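Side-chain contacts in putative dihydrodipicolinate synthase family protein (Coccidioides immitis, PDB 3QFE), which is of unestablished function but belongs to the dihydrodipicolinate synthase family of TIM-barrel proteins: residues F131-V134 and S135-P139; A219-A222 and N223-K227; Y38-L41 and A42-L46. One frame throughout, in Å; residues are numbered along the deposited sequence.

Contact 1. Residues F131-V134 and S135-P139; sequences FDDV and SCQSP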
loop_
_atom_site.group_PDB
_atom_site.type_symbol
_atom_site.label_atom_id
_atom_site.label_comp_id
_atom_site.label_asym_id
_atom_site.label_seq_id
_atom_site.Cartn_x
_atom_site.Cartn_y
_atom_site.Cartn_z
ATOM N N PHE A 131 20.062 -5.492 -1.721
ATOM C CA PHE A 131 19.151 -6.128 -0.780
ATOM C C PHE A 131 19.858 -6.864 0.354
ATOM O O PHE A 131 19.405 -6.787 1.502
ATOM C CB PHE A 131 18.157 -7.025 -1.489
ATOM C CG PHE A 131 17.038 -6.270 -2.118
ATOM C CD1 PHE A 131 16.073 -5.665 -1.336
ATOM C CD2 PHE A 131 16.944 -6.158 -3.501
ATOM C CE1 PHE A 131 15.032 -4.960 -1.911
ATOM C CE2 PHE A 131 15.889 -5.451 -4.086
ATOM C CZ PHE A 131 14.938 -4.852 -3.284
ATOM N N ASP A 132 20.953 -7.555 0.041
ATOM C CA ASP A 132 21.829 -8.136 1.076
ATOM C C ASP A 132 22.288 -7.095 2.115
ATOM O O ASP A 132 22.169 -7.301 3.321
ATOM C CB ASP A 132 23.068 -8.784 0.443
ATOM C CG ASP A 132 22.773 -10.142 -0.224
ATOM O OD1 ASP A 132 21.606 -10.631 -0.196
ATOM O OD2 ASP A 132 23.736 -10.728 -0.786
ATOM N N ASP A 133 22.809 -5.977 1.628
ATOM C CA ASP A 133 23.304 -4.905 2.480
ATOM C C ASP A 133 22.179 -4.246 3.298
ATOM O O ASP A 133 22.325 -3.977 4.504
ATOM C CB ASP A 133 24.006 -3.884 1.606
ATOM C CG ASP A 133 24.910 -2.971 2.386
ATOM O OD1 ASP A 133 25.186 -3.260 3.570
ATOM O OD2 ASP A 133 25.341 -1.957 1.806
ATOM N N VAL A 134 21.041 -4.027 2.647
ATOM C CA VAL A 134 19.928 -3.402 3.302
ATOM C C VAL A 134 19.311 -4.259 4.408
ATOM O O VAL A 134 19.102 -3.745 5.513
ATOM C CB VAL A 134 18.876 -2.861 2.296
ATOM C CG1 VAL A 134 17.564 -2.574 3.002
ATOM C CG2 VAL A 134 19.393 -1.596 1.624
ATOM N N SER A 135 19.039 -5.547 4.133
ATOM C CA SER A 135 18.423 -6.454 5.137
ATOM C C SER A 135 19.290 -6.551 6.362
ATOM O O SER A 135 18.821 -6.485 7.483
ATOM C CB SER A 135 18.270 -7.882 4.623
ATOM O OG SER A 135 17.727 -7.912 3.330
ATOM N N CYS A 136 20.568 -6.742 6.108
ATOM C CA CYS A 136 21.563 -6.886 7.135
ATOM C C CYS A 136 21.699 -5.638 8.031
ATOM O O CYS A 136 21.873 -5.776 9.240
ATOM C CB CYS A 136 22.883 -7.282 6.459
ATOM S SG CYS A 136 24.350 -7.046 7.413
ATOM N N GLN A 137 21.600 -4.431 7.460
ATOM C CA GLN A 137 21.763 -3.198 8.252
ATOM C C GLN A 137 20.466 -2.674 8.865
ATOM O O GLN A 137 20.507 -1.876 9.816
ATOM C CB GLN A 137 22.426 -2.095 7.429
ATOM C CG GLN A 137 23.883 -2.368 7.045
ATOM C CD GLN A 137 24.593 -1.109 6.619
ATOM O OE1 GLN A 137 24.698 -0.149 7.382
ATOM N NE2 GLN A 137 25.080 -1.095 5.396
ATOM N N SER A 138 19.328 -3.136 8.335
ATOM C CA SER A 138 18.034 -2.580 8.682
ATOM C C SER A 138 17.562 -3.040 10.056
ATOM O O SER A 138 17.574 -4.232 10.361
ATOM C CB SER A 138 16.967 -2.903 7.626
ATOM O OG SER A 138 15.673 -2.519 8.095
ATOM N N PRO A 139 17.142 -2.080 10.893
ATOM C CA PRO A 139 16.587 -2.422 12.195
ATOM C C PRO A 139 15.158 -2.939 12.123
ATOM O O PRO A 139 14.631 -3.398 13.131
ATOM C CB PRO A 139 16.638 -1.102 12.973
ATOM C CG PRO A 139 16.813 -0.035 11.958
ATOM C CD PRO A 139 17.467 -0.643 10.761
#

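Contact 2. Residues A219-A222 and N223-K227; sequences AAFA and NVFPK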
loop_
_atom_site.group_PDB
_atom_site.type_symbol
_atom_site.label_atom_id
_atom_site.label_comp_id
_atom_site.label_asym_id
_atom_site.label_seq_id
_atom_site.Cartn_x
_atom_site.Cartn_y
_atom_site.Cartn_z
ATOM N N ALA A 219 -3.969 -2.780 -1.700
ATOM C CA ALA A 219 -4.901 -2.259 -2.720
ATOM C C ALA A 219 -5.161 -0.747 -2.645
ATOM O O ALA A 219 -5.823 -0.273 -1.715
ATOM C CB ALA A 219 -6.225 -3.006 -2.620
ATOM N N ALA A 220 -4.656 -0.011 -3.634
ATOM C CA ALA A 220 -4.949 1.421 -3.799
ATOM C C ALA A 220 -6.413 1.769 -3.552
ATOM O O ALA A 220 -6.716 2.795 -2.955
ATOM C CB ALA A 220 -4.545 1.884 -5.193
ATOM N N PHE A 221 -7.312 0.900 -4.005
ATOM C CA PHE A 221 -8.746 1.159 -3.996
ATOM C C PHE A 221 -9.357 1.036 -2.597
ATOM O O PHE A 221 -10.502 1.442 -2.371
ATOM C CB PHE A 221 -9.434 0.184 -4.950
ATOM C CG PHE A 221 -10.822 0.597 -5.354
ATOM C CD1 PHE A 221 -11.066 1.875 -5.854
ATOM C CD2 PHE A 221 -11.877 -0.293 -5.244
ATOM C CE1 PHE A 221 -12.326 2.256 -6.239
ATOM C CE2 PHE A 221 -13.150 0.076 -5.632
ATOM C CZ PHE A 221 -13.379 1.351 -6.133
ATOM N N ALA A 222 -8.598 0.465 -1.665
ATOM C CA ALA A 222 -9.016 0.398 -0.269
ATOM C C ALA A 222 -8.938 1.785 0.351
ATOM O O ALA A 222 -9.490 1.999 1.408
ATOM C CB ALA A 222 -8.143 -0.581 0.509
ATOM N N ASN A 223 -8.248 2.720 -0.308
ATOM C CA ASN A 223 -8.327 4.147 0.054
ATOM C C ASN A 223 -9.747 4.659 -0.087
ATOM O O ASN A 223 -10.190 5.510 0.691
ATOM C CB ASN A 223 -7.467 5.017 -0.864
ATOM C CG ASN A 223 -6.034 5.134 -0.396
ATOM O OD1 ASN A 223 -5.747 5.785 0.612
ATOM N ND2 ASN A 223 -5.112 4.550 -1.160
ATOM N N VAL A 224 -10.446 4.159 -1.100
ATOM C CA VAL A 224 -11.735 4.714 -1.474
ATOM C C VAL A 224 -12.895 4.052 -0.733
ATOM O O VAL A 224 -13.723 4.736 -0.134
ATOM C CB VAL A 224 -11.945 4.625 -2.983
ATOM C CG1 VAL A 224 -13.164 5.451 -3.381
ATOM C CG2 VAL A 224 -10.696 5.132 -3.694
ATOM N N PHE A 225 -12.925 2.718 -0.759
ATOM C CA PHE A 225 -13.971 1.935 -0.107
ATOM C C PHE A 225 -13.363 0.834 0.760
ATOM O O PHE A 225 -13.410 -0.336 0.417
ATOM C CB PHE A 225 -14.915 1.378 -1.170
ATOM C CG PHE A 225 -15.554 2.445 -2.025
ATOM C CD1 PHE A 225 -16.373 3.396 -1.469
ATOM C CD2 PHE A 225 -15.324 2.492 -3.384
ATOM C CE1 PHE A 225 -16.946 4.387 -2.260
ATOM C CE2 PHE A 225 -15.914 3.454 -4.179
ATOM C CZ PHE A 225 -16.715 4.407 -3.622
ATOM N N PRO A 226 -12.777 1.204 1.903
ATOM C CA PRO A 226 -12.041 0.195 2.645
ATOM C C PRO A 226 -12.899 -0.938 3.214
ATOM O O PRO A 226 -12.433 -2.086 3.263
ATOM C CB PRO A 226 -11.358 1.007 3.760
ATOM C CG PRO A 226 -12.176 2.259 3.898
ATOM C CD PRO A 226 -12.637 2.554 2.497
ATOM N N LYS A 227 -14.127 -0.637 3.639
ATOM C CA LYS A 227 -15.006 -1.662 4.223
ATOM C C LYS A 227 -15.359 -2.704 3.169
ATOM O O LYS A 227 -15.320 -3.919 3.427
ATOM C CB LYS A 227 -16.299 -1.055 4.786
ATOM C CG LYS A 227 -16.391 -1.010 6.293
ATOM C CD LYS A 227 -16.010 -2.349 6.949
ATOM C CE LYS A 227 -16.949 -2.711 8.069
ATOM N NZ LYS A 227 -16.478 -3.907 8.786
#

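Contact 3. Residues Y38-L41 and A42-L46; sequences YAYL and ARSGL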
loop_
_atom_site.group_PDB
_atom_site.type_symbol
_atom_site.label_atom_id
_atom_site.label_comp_id
_atom_site.label_asym_id
_atom_site.label_seq_id
_atom_site.Cartn_x
_atom_site.Cartn_y
_atom_site.Cartn_z
ATOM N N TYR A 38 -6.117 8.373 8.315
ATOM C CA TYR A 38 -5.460 7.122 8.684
ATOM C C TYR A 38 -6.264 6.355 9.740
ATOM O O TYR A 38 -6.390 5.126 9.663
ATOM C CB TYR A 38 -4.091 7.401 9.285
ATOM C CG TYR A 38 -2.959 7.832 8.356
ATOM C CD1 TYR A 38 -2.921 7.467 7.027
ATOM C CD2 TYR A 38 -1.893 8.569 8.859
ATOM C CE1 TYR A 38 -1.857 7.851 6.214
ATOM C CE2 TYR A 38 -0.817 8.941 8.065
ATOM C CZ TYR A 38 -0.810 8.581 6.746
ATOM O OH TYR A 38 0.240 8.959 5.966
ATOM N N ALA A 39 -6.772 7.077 10.749
ATOM C CA ALA A 39 -7.517 6.460 11.828
ATOM C C ALA A 39 -8.805 5.846 11.260
ATOM O O ALA A 39 -9.147 4.698 11.562
ATOM C CB ALA A 39 -7.807 7.455 12.909
ATOM N N TYR A 40 -9.491 6.589 10.402
ATOM C CA TYR A 40 -10.692 6.068 9.765
ATOM C C TYR A 40 -10.392 4.774 8.980
ATOM O O TYR A 40 -11.134 3.777 9.086
ATOM C CB TYR A 40 -11.295 7.104 8.831
ATOM C CG TYR A 40 -12.582 6.611 8.215
ATOM C CD1 TYR A 40 -13.785 6.686 8.921
ATOM C CD2 TYR A 40 -12.593 6.042 6.943
ATOM C CE1 TYR A 40 -14.953 6.225 8.370
ATOM C CE2 TYR A 40 -13.764 5.561 6.387
ATOM C CZ TYR A 40 -14.937 5.651 7.102
ATOM O OH TYR A 40 -16.103 5.181 6.561
ATOM N N LEU A 41 -9.315 4.782 8.188
ATOM C CA LEU A 41 -8.958 3.583 7.405
ATOM C C LEU A 41 -8.645 2.389 8.310
ATOM O O LEU A 41 -9.079 1.263 8.034
ATOM C CB LEU A 41 -7.773 3.841 6.464
ATOM C CG LEU A 41 -7.919 4.867 5.343
ATOM C CD1 LEU A 41 -6.606 4.896 4.578
ATOM C CD2 LEU A 41 -9.067 4.542 4.404
ATOM N N ALA A 42 -7.916 2.622 9.390
ATOM C CA ALA A 42 -7.536 1.499 10.253
ATOM C C ALA A 42 -8.721 0.904 10.984
ATOM O O ALA A 42 -8.667 -0.254 11.405
ATOM C CB ALA A 42 -6.440 1.886 11.234
ATOM N N ARG A 43 -9.784 1.689 11.110
ATOM C CA ARG A 43 -11.010 1.252 11.770
ATOM C C ARG A 43 -12.062 0.653 10.787
ATOM O O ARG A 43 -13.230 0.384 11.157
ATOM C CB ARG A 43 -11.569 2.432 12.596
ATOM C CG ARG A 43 -10.663 2.777 13.808
ATOM C CD ARG A 43 -10.977 1.887 15.036
ATOM N NE ARG A 43 -12.425 1.838 15.226
ATOM C CZ ARG A 43 -13.141 2.838 15.738
ATOM N NH1 ARG A 43 -12.545 3.953 16.187
ATOM N NH2 ARG A 43 -14.459 2.724 15.791
ATOM N N SER A 44 -11.637 0.421 9.544
ATOM C CA SER A 44 -12.564 -0.092 8.537
ATOM C C SER A 44 -12.270 -1.521 8.101
ATOM O O SER A 44 -12.580 -1.898 6.978
ATOM C CB SER A 44 -12.595 0.810 7.311
ATOM O OG SER A 44 -12.866 2.134 7.661
ATOM N N GLY A 45 -11.656 -2.314 8.962
ATOM C CA GLY A 45 -11.474 -3.725 8.661
ATOM C C GLY A 45 -10.150 -4.051 7.983
ATOM O O GLY A 45 -9.925 -5.176 7.583
ATOM N N LEU A 46 -9.256 -3.087 7.853
ATOM C CA LEU A 46 -7.987 -3.367 7.184
ATOM C C LEU A 46 -7.043 -4.141 8.085
ATOM O O LEU A 46 -7.098 -4.031 9.309
ATOM C CB LEU A 46 -7.306 -2.071 6.715
ATOM C CG LEU A 46 -8.082 -1.189 5.732
ATOM C CD1 LEU A 46 -7.298 0.076 5.485
ATOM C CD2 LEU A 46 -8.377 -1.910 4.434
#

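Contact 1. Residues F131-V134 and S135-P139
Ser135 and Phe131 meet one turn apart near the C-terminal end of helix 124-137, a TIM-barrel helix leading on to strand 142-146, where Phe131 O accepts two hydrogen bonds from the same residue. Ser135 N gives the regular helical bond at 2.9 Å, nearly straight, while Ser135 OG reaches Phe131 O at 2.7 Å. The two donors arrive from opposite faces of the carbonyl plane. The hydroxyl is folded back to its own helix because OG stands beside the backbone N, anti to the carbonyl carbon (chi1 -46°).

A second polar link joins side chains alone. Gln137 NE2 donates to Asp133 OD1 at 2.8 Å, with an N-H...O angle of 166°. The oxygen lies almost in the amide plane of Gln137, whereas NE2 comes from above the carboxylate plane, the two planes being 39° apart. Asp133, Gln137 and Ser138 all pack on helix 92-105.

Backbone bonds continue the helix from Asp132 O to Cys136 N and from Asp133 O to Gln137 N. They give way at Val134 O, whose bond to Ser138 N, 2.9 Å, is weak because it is strongly bent; Ser138 is the first residue beyond the helix, and its hydroxyl turns to Leu140 O. Asp132 faces the loop after helix 158-167, hydrogen-bonded through OD1 to Asn168 ND2.

The chemistry implies two kinds of side-chain support: the hydroxyl of the buried Ser135 is satisfied by a helix carbonyl, and the pairing of the Gln137 amide with the Asp133 carboxylate probably helps hold the last turn.

Contact 2. Residues A219-A222 and N223-K227
Phe221 and Phe225 form an offset edge-to-face stack, with the edge of the Phe225 ring directed toward the face of Phe221. Their centroids are 5.5 Å apart and the planes stand at 79°, with the nearest approach between Phe221 CZ and Phe225 CD2 at 3.6 Å. Val224 fits into the same apolar group by two branches: CG2 lies 3.9 Å from Phe221 CD1, and CG1 rests over the rim of one face of Phe225.

The backbone turn brings the rings together. Phe221 O accepts from both Val224 N and Phe225 N; the second of these bonds, 3.2 Å long, is nearly straight and in the carbonyl plane, while Val224 N stands well above it. Phe221 CG lies anti to its backbone N (chi1 -162°), which carries the ring out along the chain to the following residues.

Asn223 braces the preceding turn. Its ND2 donates to Ala220 O at 3.0 Å, in the carbonyl plane and on a lone pair, and its backbone N reaches the same oxygen from above that plane at 3.1 Å. The amide is fixed further by Pro17 O, which also takes a bond from ND2, and by Tyr37 OH and Val19 N, both hydrogen-bonded to OD1.

Residues 219-227, with a 3-10 turn at 220-222, thus link barrel strand 216-218 to helix 226-237, with Phe225 at the N-cap position. Ala222 and Asn223 lie against Cys16 of strand 13-17, and the two phenylalanines pack on helix 297-317 through Met307 and Val310.

Contact 3. Residues Y38-L41 and A42-L46
Tyr40 presents one face of its ring to Ser44 at the C-terminal end of helix 31-42, in the helix-to-strand turn of a TIM barrel that leads on to strand 48-51. Ser44 OG lies 3.8 Å above the ring plane, displaced toward the rim on the side of CE2. It touches the ring while its hydrogen bond goes to the backbone of the same tyrosine: OG donates to Tyr40 O at 2.8 Å, tilted 33° from the carbonyl plane. Two torsions make this possible. Tyr40 CG is anti to its backbone N (chi1 -177°), and Ser44 OG stands beside its own N (chi1 -54°), turned toward the helix end.

Leu41 and Leu46 make the apolar part of the contact. Leu46 reaches back so that its CD1 lies 3.9 Å from Leu41 CB. Both leucines also rest on Cys16 of strand 13-17, so this part of the turn faces the barrel wall. Tyr38, farther back on the helix, packs instead against helix 63-77, and Ala42 lies on Val77 of that helix.

Backbone bonds record how the helix ends. Ala42 N to Tyr38 O keeps regular helical geometry, and Arg43 N donates to Ala39 O, although Arg43 is already leaving helical angles; its second bond, to Tyr40 O, is weak. Ser44 N then turns back to Leu41 O at 3.1 Å, standing well above that carbonyl plane, while Leu46 CD1 touches the same Leu41 O at 3.3 Å.

How the contacts relate
From the N terminus, contact 3 comes first, ending helix 31-42 and turning the chain toward strand 48-51. Contact 1 follows at the end of helix 124-137, before strand 142-146, and contact 2 lies last, between strand 216-218 and helix 226-237. The three are in series, and none nests in or crosses another. Contacts 2 and 3 nevertheless touch in space: Pro226 CG lies 3.7 Å from Ser44 CB, and Leu41 CD2 also packs on Pro226, so the turn after helix 31-42 meets the start of helix 226-237 beside strand 13-17. Contact 1 stands apart, its centre about 31 Å from that of contact 2 and 30 Å from that of contact 3.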